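Local coordinates for protein of Unknown Function (DUF1696) with Pleckstrin-homology Domains (Shewanella loihica PV-4, PDB 3DCX) that is of unknown function but adopts a bacterial pleckstrin-homology domain fold and assembles from five copies of the chain, at residues Y30-V38 and I47-K55. Numbering follows the deposited sequence. Where two conformers were deposited one is given.
Sequences YRVIRDMFV and IDKQGVTGK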
ATOM      1  N   TYR A  30     -15.537 -23.345   6.736  1.00 26.47           N
ATOM      2  CA  TYR A  30     -15.619 -24.016   8.021  1.00 27.81           C
ATOM      3  C   TYR A  30     -16.517 -23.233   8.984  1.00 28.83           C
ATOM      4  O   TYR A  30     -16.522 -22.004   9.012  1.00 28.58           O
ATOM      5  CB  TYR A  30     -14.228 -24.197   8.628  1.00 28.27           C
ATOM      6  CG  TYR A  30     -13.324 -25.092   7.821  1.00 28.64           C
ATOM      7  CD1 TYR A  30     -13.481 -26.478   7.855  1.00 30.62           C
ATOM      8  CD2 TYR A  30     -12.322 -24.567   7.007  1.00 31.83           C
ATOM      9  CE1 TYR A  30     -12.657 -27.324   7.094  1.00 30.92           C
ATOM     10  CE2 TYR A  30     -11.476 -25.420   6.251  1.00 32.26           C
ATOM     11  CZ  TYR A  30     -11.662 -26.781   6.297  1.00 31.17           C
ATOM     12  OH  TYR A  30     -10.859 -27.632   5.554  1.00 37.96           O
ATOM     13  N   ARG A  31     -17.264 -23.971   9.789  1.00 29.59           N
ATOM     14  CA  ARG A  31     -17.989 -23.392  10.899  1.00 31.93           C
ATOM     15  C   ARG A  31     -17.363 -23.756  12.255  1.00 32.07           C
ATOM     16  O   ARG A  31     -16.918 -24.879  12.499  1.00 32.21           O
ATOM     17  CB  ARG A  31     -19.444 -23.836  10.854  1.00 33.38           C
ATOM     18  CG  ARG A  31     -20.357 -22.991  11.735  1.00 39.14           C
ATOM     19  CD  ARG A  31     -21.602 -23.745  12.130  1.00 48.81           C
ATOM     20  NE  ARG A  31     -22.679 -23.624  11.163  1.00 51.66           N
ATOM     21  CZ  ARG A  31     -22.908 -24.472  10.168  1.00 55.61           C
ATOM     22  NH1 ARG A  31     -22.120 -25.529   9.972  1.00 59.48           N
ATOM     23  NH2 ARG A  31     -23.935 -24.250   9.361  1.00 52.27           N
ATOM     24  N   VAL A  32     -17.314 -22.786  13.142  1.00 32.67           N
ATOM     25  CA  VAL A  32     -16.966 -23.055  14.530  1.00 33.79           C
ATOM     26  C   VAL A  32     -18.119 -22.484  15.351  1.00 34.37           C
ATOM     27  O   VAL A  32     -18.248 -21.268  15.488  1.00 35.08           O
ATOM     28  CB  VAL A  32     -15.580 -22.467  14.939  1.00 32.80           C
ATOM     29  CG1 VAL A  32     -15.321 -22.696  16.437  1.00 33.25           C
ATOM     30  CG2 VAL A  32     -14.480 -23.116  14.126  1.00 35.00           C
ATOM     31  N   ILE A  33     -18.980 -23.379  15.836  1.00 34.65           N
ATOM     32  CA  ILE A  33     -20.210 -23.016  16.558  1.00 36.62           C
ATOM     33  C   ILE A  33     -21.120 -22.158  15.655  1.00 34.68           C
ATOM     34  O   ILE A  33     -21.735 -22.685  14.737  1.00 34.13           O
ATOM     35  CB  ILE A  33     -19.935 -22.374  17.956  1.00 38.36           C
ATOM     36  CG1 ILE A  33     -19.006 -23.267  18.799  1.00 43.53           C
ATOM     37  CG2 ILE A  33     -21.244 -22.207  18.722  1.00 40.40           C
ATOM     38  CD1 ILE A  33     -18.250 -22.520  19.913  1.00 40.40           C
ATOM     39  N   ARG A  34     -21.208 -20.852  15.883  1.00 33.68           N
ATOM     40  CA  ARG A  34     -22.030 -19.981  15.024  1.00 34.26           C
ATOM     41  C   ARG A  34     -21.223 -19.199  13.972  1.00 32.54           C
ATOM     42  O   ARG A  34     -21.794 -18.632  13.043  1.00 34.61           O
ATOM     43  CB  ARG A  34     -22.765 -18.944  15.859  1.00 34.70           C
ATOM     44  CG  ARG A  34     -23.580 -19.477  16.976  1.00 37.86           C
ATOM     45  CD  ARG A  34     -24.389 -18.344  17.611  1.00 40.35           C
ATOM     46  NE  ARG A  34     -23.560 -17.250  18.148  1.00 39.77           N
ATOM     47  CZ  ARG A  34     -23.925 -16.483  19.180  1.00 39.80           C
ATOM     48  NH1 ARG A  34     -25.103 -16.665  19.770  1.00 35.97           N
ATOM     49  NH2 ARG A  34     -23.125 -15.526  19.623  1.00 31.93           N
ATOM     50  N   ASP A  35     -19.914 -19.140  14.148  1.00 29.33           N
ATOM     51  CA  ASP A  35     -19.040 -18.340  13.310  1.00 30.54           C
ATOM     52  C   ASP A  35     -18.565 -19.169  12.119  1.00 30.37           C
ATOM     53  O   ASP A  35     -18.542 -20.395  12.174  1.00 30.57           O
ATOM     54  CB  ASP A  35     -17.846 -17.844  14.130  1.00 29.08           C
ATOM     55  CG  ASP A  35     -18.256 -16.939  15.286  1.00 35.53           C
ATOM     56  OD1 ASP A  35     -19.388 -16.396  15.261  1.00 33.19           O
ATOM     57  OD2 ASP A  35     -17.447 -16.767  16.232  1.00 40.83           O
HETATM   58  N   MSE A  36     -18.212 -18.485  11.039  1.00 29.53           N
HETATM   59  CA  MSE A  36     -17.754 -19.116   9.822  1.00 33.10           C
HETATM   60  C   MSE A  36     -16.534 -18.437   9.251  1.00 29.59           C
HETATM   61  O   MSE A  36     -16.363 -17.218   9.348  1.00 31.23           O
HETATM   62  CB  MSE A  36     -18.847 -19.096   8.775  1.00 31.88           C
HETATM   63  CG  MSE A  36     -19.543 -20.381   8.606  1.00 41.39           C
HETATM   64 SE   MSE A  36     -20.697 -20.262   7.071  0.75 44.15          SE
HETATM   65  CE  MSE A  36     -22.174 -20.950   7.935  1.00 39.34           C
ATOM     66  N   PHE A  37     -15.676 -19.264   8.672  1.00 29.00           N
ATOM     67  CA  PHE A  37     -14.485 -18.831   7.982  1.00 28.77           C
ATOM     68  C   PHE A  37     -14.605 -19.341   6.538  1.00 29.74           C
ATOM     69  O   PHE A  37     -14.583 -20.554   6.290  1.00 30.01           O
ATOM     70  CB  PHE A  37     -13.297 -19.447   8.695  1.00 30.56           C
ATOM     71  CG  PHE A  37     -12.014 -18.747   8.451  1.00 32.68           C
ATOM     72  CD1 PHE A  37     -11.311 -18.952   7.298  1.00 40.05           C
ATOM     73  CD2 PHE A  37     -11.507 -17.869   9.384  1.00 39.89           C
ATOM     74  CE1 PHE A  37     -10.099 -18.301   7.074  1.00 38.52           C
ATOM     75  CE2 PHE A  37     -10.295 -17.216   9.160  1.00 38.67           C
ATOM     76  CZ  PHE A  37      -9.592 -17.456   8.003  1.00 35.49           C
ATOM     77  N   VAL A  38     -14.782 -18.419   5.591  1.00 27.56           N
ATOM     78  CA  VAL A  38     -15.094 -18.806   4.219  1.00 28.26           C
ATOM     79  C   VAL A  38     -13.940 -18.412   3.310  1.00 27.06           C
ATOM     80  O   VAL A  38     -13.459 -17.282   3.381  1.00 27.80           O
ATOM     81  CB  VAL A  38     -16.410 -18.173   3.773  1.00 27.14           C
ATOM     82  CG1 VAL A  38     -16.759 -18.564   2.313  1.00 23.97           C
ATOM     83  CG2 VAL A  38     -17.507 -18.594   4.737  1.00 24.77           C
ATOM     84  N   ILE A  47     -17.305 -14.476   9.170  1.00 29.19           N
ATOM     85  CA  ILE A  47     -18.652 -14.224   9.689  1.00 28.78           C
ATOM     86  C   ILE A  47     -18.697 -14.478  11.192  1.00 29.78           C
ATOM     87  O   ILE A  47     -18.644 -15.632  11.634  1.00 29.99           O
ATOM     88  CB  ILE A  47     -19.683 -15.121   8.993  1.00 29.40           C
ATOM     89  CG1 ILE A  47     -19.625 -14.907   7.470  1.00 27.48           C
ATOM     90  CG2 ILE A  47     -21.092 -14.848   9.571  1.00 29.29           C
ATOM     91  CD1 ILE A  47     -20.566 -15.779   6.654  1.00 28.12           C
ATOM     92  N   ASP A  48     -18.765 -13.404  11.971  1.00 27.43           N
ATOM     93  CA  ASP A  48     -18.762 -13.516  13.406  0.50 28.25           C
ATOM     94  C   ASP A  48     -20.135 -13.063  13.922  1.00 30.38           C
ATOM     95  O   ASP A  48     -20.648 -12.010  13.530  1.00 29.76           O
ATOM     96  CB  ASP A  48     -17.602 -12.696  14.002  0.50 28.09           C
ATOM     97  CG  ASP A  48     -16.204 -13.112  13.445  0.50 31.75           C
ATOM     98  OD1 ASP A  48     -15.973 -14.301  13.116  0.50 24.59           O
ATOM     99  OD2 ASP A  48     -15.324 -12.222  13.332  0.50 41.59           O
ATOM    100  N   LYS A  49     -20.724 -13.872  14.789  1.00 32.08           N
ATOM    101  CA  LYS A  49     -22.005 -13.538  15.413  1.00 34.65           C
ATOM    102  C   LYS A  49     -21.793 -13.332  16.919  1.00 34.68           C
ATOM    103  O   LYS A  49     -21.018 -14.051  17.562  1.00 37.13           O
ATOM    104  CB  LYS A  49     -23.048 -14.617  15.137  1.00 33.26           C
ATOM    105  CG  LYS A  49     -23.218 -14.957  13.644  1.00 33.10           C
ATOM    106  CD  LYS A  49     -24.363 -15.927  13.443  1.00 36.85           C
ATOM    107  CE  LYS A  49     -24.937 -15.864  12.049  1.00 40.09           C
ATOM    108  NZ  LYS A  49     -26.228 -16.560  12.033  1.00 38.34           N
ATOM    109  N   GLN A  50     -22.470 -12.335  17.463  1.00 31.52           N
ATOM    110  CA  GLN A  50     -22.390 -12.036  18.880  1.00 35.10           C
ATOM    111  C   GLN A  50     -23.777 -11.901  19.487  1.00 30.44           C
ATOM    112  O   GLN A  50     -24.751 -11.669  18.777  1.00 29.95           O
ATOM    113  CB  GLN A  50     -21.601 -10.741  19.083  1.00 37.37           C
ATOM    114  CG  GLN A  50     -20.102 -10.894  18.837  1.00 43.68           C
ATOM    115  CD  GLN A  50     -19.392  -9.569  18.884  1.00 45.08           C
ATOM    116  OE1 GLN A  50     -19.683  -8.662  18.087  1.00 59.61           O
ATOM    117  NE2 GLN A  50     -18.446  -9.437  19.822  1.00 57.02           N
ATOM    118  N   GLY A  51     -23.831 -12.035  20.804  1.00 27.79           N
ATOM    119  CA  GLY A  51     -25.051 -11.866  21.584  1.00 26.89           C
ATOM    120  C   GLY A  51     -25.628 -13.233  21.836  1.00 24.22           C
ATOM    121  O   GLY A  51     -25.222 -14.185  21.197  1.00 23.88           O
ATOM    122  N   VAL A  52     -26.571 -13.341  22.760  1.00 23.58           N
ATOM    123  CA  VAL A  52     -27.235 -14.606  23.048  1.00 23.37           C
ATOM    124  C   VAL A  52     -27.937 -15.161  21.802  1.00 25.93           C
ATOM    125  O   VAL A  52     -27.825 -16.354  21.513  1.00 26.68           O
ATOM    126  CB  VAL A  52     -28.235 -14.462  24.225  1.00 24.01           C
ATOM    127  CG1 VAL A  52     -29.010 -15.779  24.493  1.00 25.92           C
ATOM    128  CG2 VAL A  52     -27.494 -14.026  25.450  1.00 24.03           C
ATOM    129  N   THR A  53     -28.617 -14.289  21.051  1.00 23.65           N
ATOM    130  CA  THR A  53     -29.435 -14.714  19.920  1.00 23.37           C
ATOM    131  C   THR A  53     -28.642 -14.681  18.624  1.00 26.68           C
ATOM    132  O   THR A  53     -29.132 -15.105  17.592  1.00 29.28           O
ATOM    133  CB  THR A  53     -30.738 -13.851  19.784  1.00 23.51           C
ATOM    134  OG1 THR A  53     -30.395 -12.489  19.454  1.00 24.54           O
ATOM    135  CG2 THR A  53     -31.587 -13.928  21.088  1.00 18.42           C
ATOM    136  N   GLY A  54     -27.411 -14.187  18.679  1.00 30.73           N
ATOM    137  CA  GLY A  54     -26.551 -14.216  17.543  1.00 32.98           C
ATOM    138  C   GLY A  54     -26.990 -13.286  16.430  1.00 33.69           C
ATOM    139  O   GLY A  54     -26.735 -13.563  15.267  1.00 30.37           O
ATOM    140  N   LYS A  55     -27.625 -12.169  16.786  1.00 34.20           N
ATOM    141  CA  LYS A  55     -28.172 -11.238  15.794  1.00 34.99           C
ATOM    142  C   LYS A  55     -27.219 -10.077  15.482  1.00 33.78           C
ATOM    143  O   LYS A  55     -27.425  -9.362  14.525  1.00 32.47           O
ATOM    144  CB  LYS A  55     -29.553 -10.706  16.238  1.00 36.51           C
ATOM    145  CG  LYS A  55     -30.717 -11.718  16.016  1.00 40.22           C
ATOM    146  CD  LYS A  55     -31.369 -11.653  14.583  1.00 35.99           C
ATOM    147  CE  LYS A  55     -32.379 -10.492  14.453  1.00 39.51           C
ATOM    148  NZ  LYS A  55     -33.330 -10.616  13.260  1.00 49.24           N
TER
HETATM  149  O   HOH W   1     -20.339 -16.858  18.086  1.00 39.64           O
HETATM  150  O   HOH W   2     -14.963 -16.172  11.699  1.00 40.40           O
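Met-36 and Ile-47 form an antiparallel hydrogen-bonded pair, their CA atoms 5.0 Å apart, in the open half of the beta hairpin of strands 35-40 and 43-50. The hairpin belongs to the five-stranded sheet of this PH domain. Both side chains leave the same face, meeting at their CB atoms. Beyond this pair, side chains take over from backbone pairing. Asp-35 OD1 accepts a hydrogen bond from the backbone N of Lys-49 at 2.9 Å, nearly straight (173°). The N-H comes from above the carboxylate plane.

Arg-34, at the type II' turn of residues 32-35, reaches along 47-55 to the loop after the strand. Its chain bends at chi3 (-59°), which turns the guanidinium toward Gly-51. NH1 and NH2 both donate to Gly-51 O, end-on, so one carbonyl oxygen takes a forked pair of bonds. NH2 also makes a weak bond to Lys-49 O. Gly-54 CA lies over one guanidinium face, offset toward its rim. One water accepts from Arg-34 NE and donates to Asp-35 OD1 and Lys-49 O. On its other edge, strand 43-50 pairs with strand 56-63, where Ile-47 touches Tyr-59. A second water donates to Met-36 O at 2.9 Å.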